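Long-range contact in neurotoxin (Clostridium botulinum, PDB 3N7L), which probably binds gangliosides on the nerve-cell surface, as the receptor-binding domain of a botulinum neurotoxin: residues Y254-F268 / L386-P399. Numbering follows the deposited sequence.
With SO4 (sulfate ion), chain B.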
# COMPACT_ATOMS: atom_id res chain seq x y z
N TYR A 254 -5.48 -13.93 8.51
CA TYR A 254 -6.79 -14.41 8.10
C TYR A 254 -7.46 -13.45 7.13
O TYR A 254 -8.53 -12.91 7.43
CB TYR A 254 -7.68 -14.61 9.33
CG TYR A 254 -7.12 -15.59 10.34
CD1 TYR A 254 -6.12 -15.22 11.23
CD2 TYR A 254 -7.59 -16.91 10.39
CE1 TYR A 254 -5.59 -16.13 12.14
CE2 TYR A 254 -7.07 -17.83 11.29
CZ TYR A 254 -6.07 -17.43 12.17
OH TYR A 254 -5.56 -18.34 13.07
N MET A 255 -6.84 -13.23 5.98
CA MET A 255 -7.39 -12.32 4.98
C MET A 255 -8.72 -12.83 4.41
O MET A 255 -9.51 -12.05 3.87
CB MET A 255 -6.39 -12.10 3.84
CG MET A 255 -5.12 -11.35 4.26
SD MET A 255 -5.43 -9.75 5.06
CE MET A 255 -6.09 -8.79 3.70
N ASN A 256 -8.97 -14.13 4.52
CA ASN A 256 -10.22 -14.69 4.01
C ASN A 256 -11.30 -14.75 5.08
O ASN A 256 -12.21 -15.58 5.01
CB ASN A 256 -9.98 -16.08 3.41
CG ASN A 256 -9.48 -16.01 1.97
OD1 ASN A 256 -8.62 -16.79 1.55
ND2 ASN A 256 -10.02 -15.06 1.22
N ARG A 257 -11.20 -13.86 6.06
CA ARG A 257 -12.19 -13.78 7.13
C ARG A 257 -12.74 -12.36 7.22
O ARG A 257 -12.02 -11.39 6.97
CB ARG A 257 -11.55 -14.15 8.48
CG ARG A 257 -11.11 -15.59 8.57
CD ARG A 257 -12.25 -16.51 8.93
NE ARG A 257 -11.89 -17.89 8.65
CZ ARG A 257 -12.37 -18.96 9.28
NH1 ARG A 257 -13.25 -18.83 10.27
NH2 ARG A 257 -11.96 -20.16 8.90
N TYR A 258 -14.01 -12.24 7.56
CA TYR A 258 -14.62 -10.93 7.73
C TYR A 258 -15.21 -10.91 9.14
O TYR A 258 -15.36 -11.95 9.77
CB TYR A 258 -15.71 -10.69 6.67
CG TYR A 258 -16.93 -11.58 6.78
CD1 TYR A 258 -17.94 -11.30 7.71
CD2 TYR A 258 -17.08 -12.69 5.95
CE1 TYR A 258 -19.08 -12.11 7.80
CE2 TYR A 258 -18.21 -13.50 6.03
CZ TYR A 258 -19.20 -13.21 6.95
OH TYR A 258 -20.31 -14.01 7.01
N MET A 259 -15.53 -9.72 9.62
CA MET A 259 -16.07 -9.56 10.96
C MET A 259 -17.58 -9.72 11.09
O MET A 259 -18.35 -9.12 10.35
CB MET A 259 -15.70 -8.18 11.51
CG MET A 259 -14.54 -8.19 12.48
SD MET A 259 -14.16 -6.52 13.07
CE MET A 259 -15.75 -5.96 13.61
N SER A 260 -17.98 -10.54 12.06
CA SER A 260 -19.39 -10.76 12.35
C SER A 260 -19.56 -10.67 13.86
O SER A 260 -18.61 -10.37 14.59
CB SER A 260 -19.83 -12.13 11.85
OG SER A 260 -21.24 -12.26 11.97
N LYS A 261 -20.77 -10.92 14.33
CA LYS A 261 -21.06 -10.84 15.76
C LYS A 261 -22.03 -11.94 16.19
O LYS A 261 -22.93 -12.31 15.44
CB LYS A 261 -21.65 -9.46 16.07
CG LYS A 261 -22.18 -9.25 17.48
CD LYS A 261 -22.74 -7.82 17.62
CE LYS A 261 -23.28 -7.51 19.02
NZ LYS A 261 -24.54 -8.25 19.35
N LYS A 262 -21.81 -12.46 17.39
CA LYS A 262 -22.68 -13.47 17.97
C LYS A 262 -22.71 -13.18 19.45
O LYS A 262 -21.70 -13.30 20.13
CB LYS A 262 -22.16 -14.88 17.72
CG LYS A 262 -23.13 -15.94 18.23
CD LYS A 262 -22.86 -17.31 17.65
CE LYS A 262 -23.94 -18.29 18.10
NZ LYS A 262 -23.71 -19.63 17.50
N GLY A 263 -23.87 -12.78 19.96
CA GLY A 263 -23.94 -12.44 21.37
C GLY A 263 -23.06 -11.22 21.57
O GLY A 263 -23.06 -10.30 20.74
N ASN A 264 -22.28 -11.21 22.64
CA ASN A 264 -21.39 -10.08 22.92
C ASN A 264 -20.10 -10.17 22.13
O ASN A 264 -19.35 -9.19 22.04
CB ASN A 264 -21.01 -10.04 24.40
CG ASN A 264 -22.18 -9.75 25.30
OD1 ASN A 264 -22.85 -8.73 25.14
ND2 ASN A 264 -22.44 -10.64 26.25
N GLY A 265 -19.83 -11.33 21.55
CA GLY A 265 -18.58 -11.51 20.84
C GLY A 265 -18.46 -11.17 19.37
O GLY A 265 -19.43 -11.23 18.60
N ILE A 266 -17.25 -10.78 19.00
CA ILE A 266 -16.91 -10.50 17.61
C ILE A 266 -16.35 -11.84 17.15
O ILE A 266 -15.48 -12.41 17.80
CB ILE A 266 -15.75 -9.47 17.47
CG1 ILE A 266 -16.24 -8.06 17.81
CG2 ILE A 266 -15.19 -9.52 16.05
CD1 ILE A 266 -17.32 -7.54 16.88
N VAL A 267 -16.86 -12.37 16.04
CA VAL A 267 -16.36 -13.64 15.53
C VAL A 267 -16.02 -13.44 14.06
O VAL A 267 -16.62 -12.60 13.37
CB VAL A 267 -17.40 -14.79 15.66
CG1 VAL A 267 -17.79 -14.98 17.12
CG2 VAL A 267 -18.62 -14.49 14.81
N PHE A 268 -15.04 -14.19 13.57
CA PHE A 268 -14.63 -14.08 12.18
C PHE A 268 -15.15 -15.24 11.36
O PHE A 268 -15.00 -16.40 11.74
CB PHE A 268 -13.10 -14.01 12.08
CG PHE A 268 -12.51 -12.76 12.66
CD1 PHE A 268 -12.09 -12.73 13.99
CD2 PHE A 268 -12.37 -11.62 11.88
CE1 PHE A 268 -11.52 -11.57 14.53
CE2 PHE A 268 -11.80 -10.46 12.41
CZ PHE A 268 -11.38 -10.43 13.74
N LEU A 386 -21.36 -18.50 22.89
CA LEU A 386 -21.76 -17.13 22.57
C LEU A 386 -23.22 -17.11 22.14
O LEU A 386 -23.72 -18.08 21.55
CB LEU A 386 -20.90 -16.55 21.44
CG LEU A 386 -19.44 -16.19 21.73
CD1 LEU A 386 -18.74 -15.79 20.43
CD2 LEU A 386 -19.37 -15.05 22.75
N GLY A 387 -23.90 -16.01 22.44
CA GLY A 387 -25.30 -15.87 22.07
C GLY A 387 -26.21 -16.97 22.59
O GLY A 387 -26.25 -17.25 23.79
N ASP A 388 -26.92 -17.62 21.67
CA ASP A 388 -27.83 -18.68 22.06
C ASP A 388 -27.18 -20.05 22.26
O ASP A 388 -27.88 -21.05 22.40
CB ASP A 388 -28.98 -18.79 21.04
CG ASP A 388 -28.51 -19.20 19.66
OD1 ASP A 388 -29.35 -19.24 18.74
OD2 ASP A 388 -27.30 -19.48 19.50
N ASP A 389 -25.84 -20.11 22.27
CA ASP A 389 -25.16 -21.38 22.51
C ASP A 389 -25.62 -21.86 23.88
O ASP A 389 -25.61 -21.08 24.84
CB ASP A 389 -23.64 -21.22 22.54
CG ASP A 389 -23.05 -21.00 21.17
OD1 ASP A 389 -23.74 -21.29 20.17
OD2 ASP A 389 -21.89 -20.54 21.10
N TYR A 390 -26.00 -23.13 23.98
CA TYR A 390 -26.47 -23.65 25.26
C TYR A 390 -25.89 -24.99 25.67
O TYR A 390 -25.17 -25.08 26.66
CB TYR A 390 -28.00 -23.73 25.23
CG TYR A 390 -28.63 -24.07 26.57
CD1 TYR A 390 -28.93 -25.39 26.91
CD2 TYR A 390 -28.90 -23.07 27.50
CE1 TYR A 390 -29.48 -25.70 28.15
CE2 TYR A 390 -29.46 -23.37 28.74
CZ TYR A 390 -29.75 -24.69 29.06
OH TYR A 390 -30.30 -24.98 30.28
N TRP A 391 -26.18 -26.03 24.89
CA TRP A 391 -25.72 -27.38 25.21
C TRP A 391 -24.24 -27.70 25.03
O TRP A 391 -23.67 -28.45 25.82
CB TRP A 391 -26.53 -28.40 24.41
CG TRP A 391 -28.00 -28.33 24.67
CD1 TRP A 391 -28.95 -27.82 23.84
CD2 TRP A 391 -28.69 -28.77 25.84
NE1 TRP A 391 -30.20 -27.92 24.42
CE2 TRP A 391 -30.06 -28.50 25.66
CE3 TRP A 391 -28.27 -29.38 27.04
CZ2 TRP A 391 -31.03 -28.81 26.62
CZ3 TRP A 391 -29.23 -29.68 28.00
CH2 TRP A 391 -30.59 -29.40 27.78
N PHE A 392 -23.63 -27.14 24.00
CA PHE A 392 -22.23 -27.42 23.72
C PHE A 392 -21.38 -26.18 23.53
O PHE A 392 -21.90 -25.09 23.32
CB PHE A 392 -22.11 -28.26 22.44
CG PHE A 392 -22.87 -29.55 22.49
CD1 PHE A 392 -22.41 -30.62 23.25
CD2 PHE A 392 -24.05 -29.70 21.76
CE1 PHE A 392 -23.11 -31.82 23.30
CE2 PHE A 392 -24.76 -30.90 21.79
CZ PHE A 392 -24.29 -31.96 22.56
N ASN A 393 -20.07 -26.36 23.62
CA ASN A 393 -19.13 -25.29 23.38
C ASN A 393 -18.85 -25.36 21.88
O ASN A 393 -18.98 -26.42 21.27
CB ASN A 393 -17.85 -25.51 24.19
CG ASN A 393 -18.03 -25.19 25.65
OD1 ASN A 393 -18.20 -24.03 26.02
ND2 ASN A 393 -18.01 -26.21 26.50
N HIS A 394 -18.47 -24.23 21.29
CA HIS A 394 -18.20 -24.16 19.86
C HIS A 394 -16.91 -23.39 19.63
O HIS A 394 -16.61 -22.45 20.37
CB HIS A 394 -19.34 -23.43 19.14
CG HIS A 394 -20.69 -24.03 19.39
ND1 HIS A 394 -21.21 -25.04 18.61
CD2 HIS A 394 -21.61 -23.79 20.35
CE1 HIS A 394 -22.39 -25.40 19.09
NE2 HIS A 394 -22.65 -24.65 20.14
N GLU A 395 -16.16 -23.79 18.61
CA GLU A 395 -14.92 -23.11 18.27
C GLU A 395 -15.27 -21.81 17.55
O GLU A 395 -16.07 -21.80 16.62
CB GLU A 395 -14.07 -23.99 17.34
CG GLU A 395 -13.37 -25.16 18.04
CD GLU A 395 -12.11 -24.74 18.80
OE1 GLU A 395 -11.67 -25.50 19.70
OE2 GLU A 395 -11.54 -23.67 18.49
N TYR A 396 -14.70 -20.71 18.02
CA TYR A 396 -14.92 -19.40 17.42
C TYR A 396 -13.57 -18.75 17.19
O TYR A 396 -12.72 -18.74 18.08
CB TYR A 396 -15.75 -18.50 18.35
CG TYR A 396 -17.20 -18.90 18.49
CD1 TYR A 396 -18.08 -18.79 17.40
CD2 TYR A 396 -17.69 -19.42 19.68
CE1 TYR A 396 -19.41 -19.21 17.51
CE2 TYR A 396 -19.02 -19.84 19.79
CZ TYR A 396 -19.87 -19.73 18.70
OH TYR A 396 -21.17 -20.16 18.81
N LEU A 397 -13.39 -18.21 15.99
CA LEU A 397 -12.16 -17.50 15.66
C LEU A 397 -12.49 -16.10 16.14
O LEU A 397 -13.42 -15.46 15.63
CB LEU A 397 -11.91 -17.52 14.15
CG LEU A 397 -10.67 -16.79 13.64
CD1 LEU A 397 -9.41 -17.36 14.31
CD2 LEU A 397 -10.59 -16.94 12.12
N ILE A 398 -11.75 -15.62 17.13
CA ILE A 398 -12.04 -14.32 17.71
C ILE A 398 -10.85 -13.41 17.94
O ILE A 398 -9.71 -13.87 18.01
CB ILE A 398 -12.69 -14.49 19.10
CG1 ILE A 398 -11.69 -15.19 20.03
CG2 ILE A 398 -13.98 -15.30 19.00
CD1 ILE A 398 -12.00 -15.02 21.51
N PRO A 399 -11.11 -12.11 18.06
CA PRO A 399 -10.04 -11.15 18.32
C PRO A 399 -9.83 -11.37 19.83
O PRO A 399 -10.80 -11.49 20.57
CB PRO A 399 -10.68 -9.81 17.99
CG PRO A 399 -12.11 -10.02 18.33
CD PRO A 399 -12.40 -11.42 17.84
S SO4 B . -26.06 -25.55 21.20
O1 SO4 B . -26.06 -26.92 20.69
O2 SO4 B . -27.18 -25.37 22.14
O3 SO4 B . -26.21 -24.59 20.08
O4 SO4 B . -24.77 -25.30 21.89
O HOH W 1 -22.65 -13.78 24.19
O HOH W 2 -15.55 -18.00 14.05
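K262 makes the side-chain polar links of this contact, and L397 much of its apolar packing. Extended beyond CG, the lysine crosses the Y396 side chain nearly at a right angle. Its NZ gives a hydrogen bond to Y396 OH (2.9 Å) and a salt bridge to D389 OD1 (3.1 Å), which it meets on the syn side but 30° out of the carboxylate plane. D389 is fixed from its own loop, where L386 N donates almost straight (176°) to OD2 from above that plane. F268 N bonds to L397 O (2.9 Å), and a water links F268 O to L397 N.

L397 CD1 lies over one face of the Y254 ring in a CH-pi contact, 4.2 Å from its centroid, while CD2 covers a face of the R257 guanidinium. V267 CG1 meets L386 CD1 tip to tip at 3.5 Å, and I266 packs across P399.

A sulfate, probably from crystallisation, sits against the loop before strand 394-402, held by backbone N-H groups and H394 NE2. In this trefoil-family domain, strand 265-268 of the hairpin 257-270 crosses at 106° strand 394-399, whose sheet neighbours 373-384 and 329-335 receive F268 on I379 and I266 on A334.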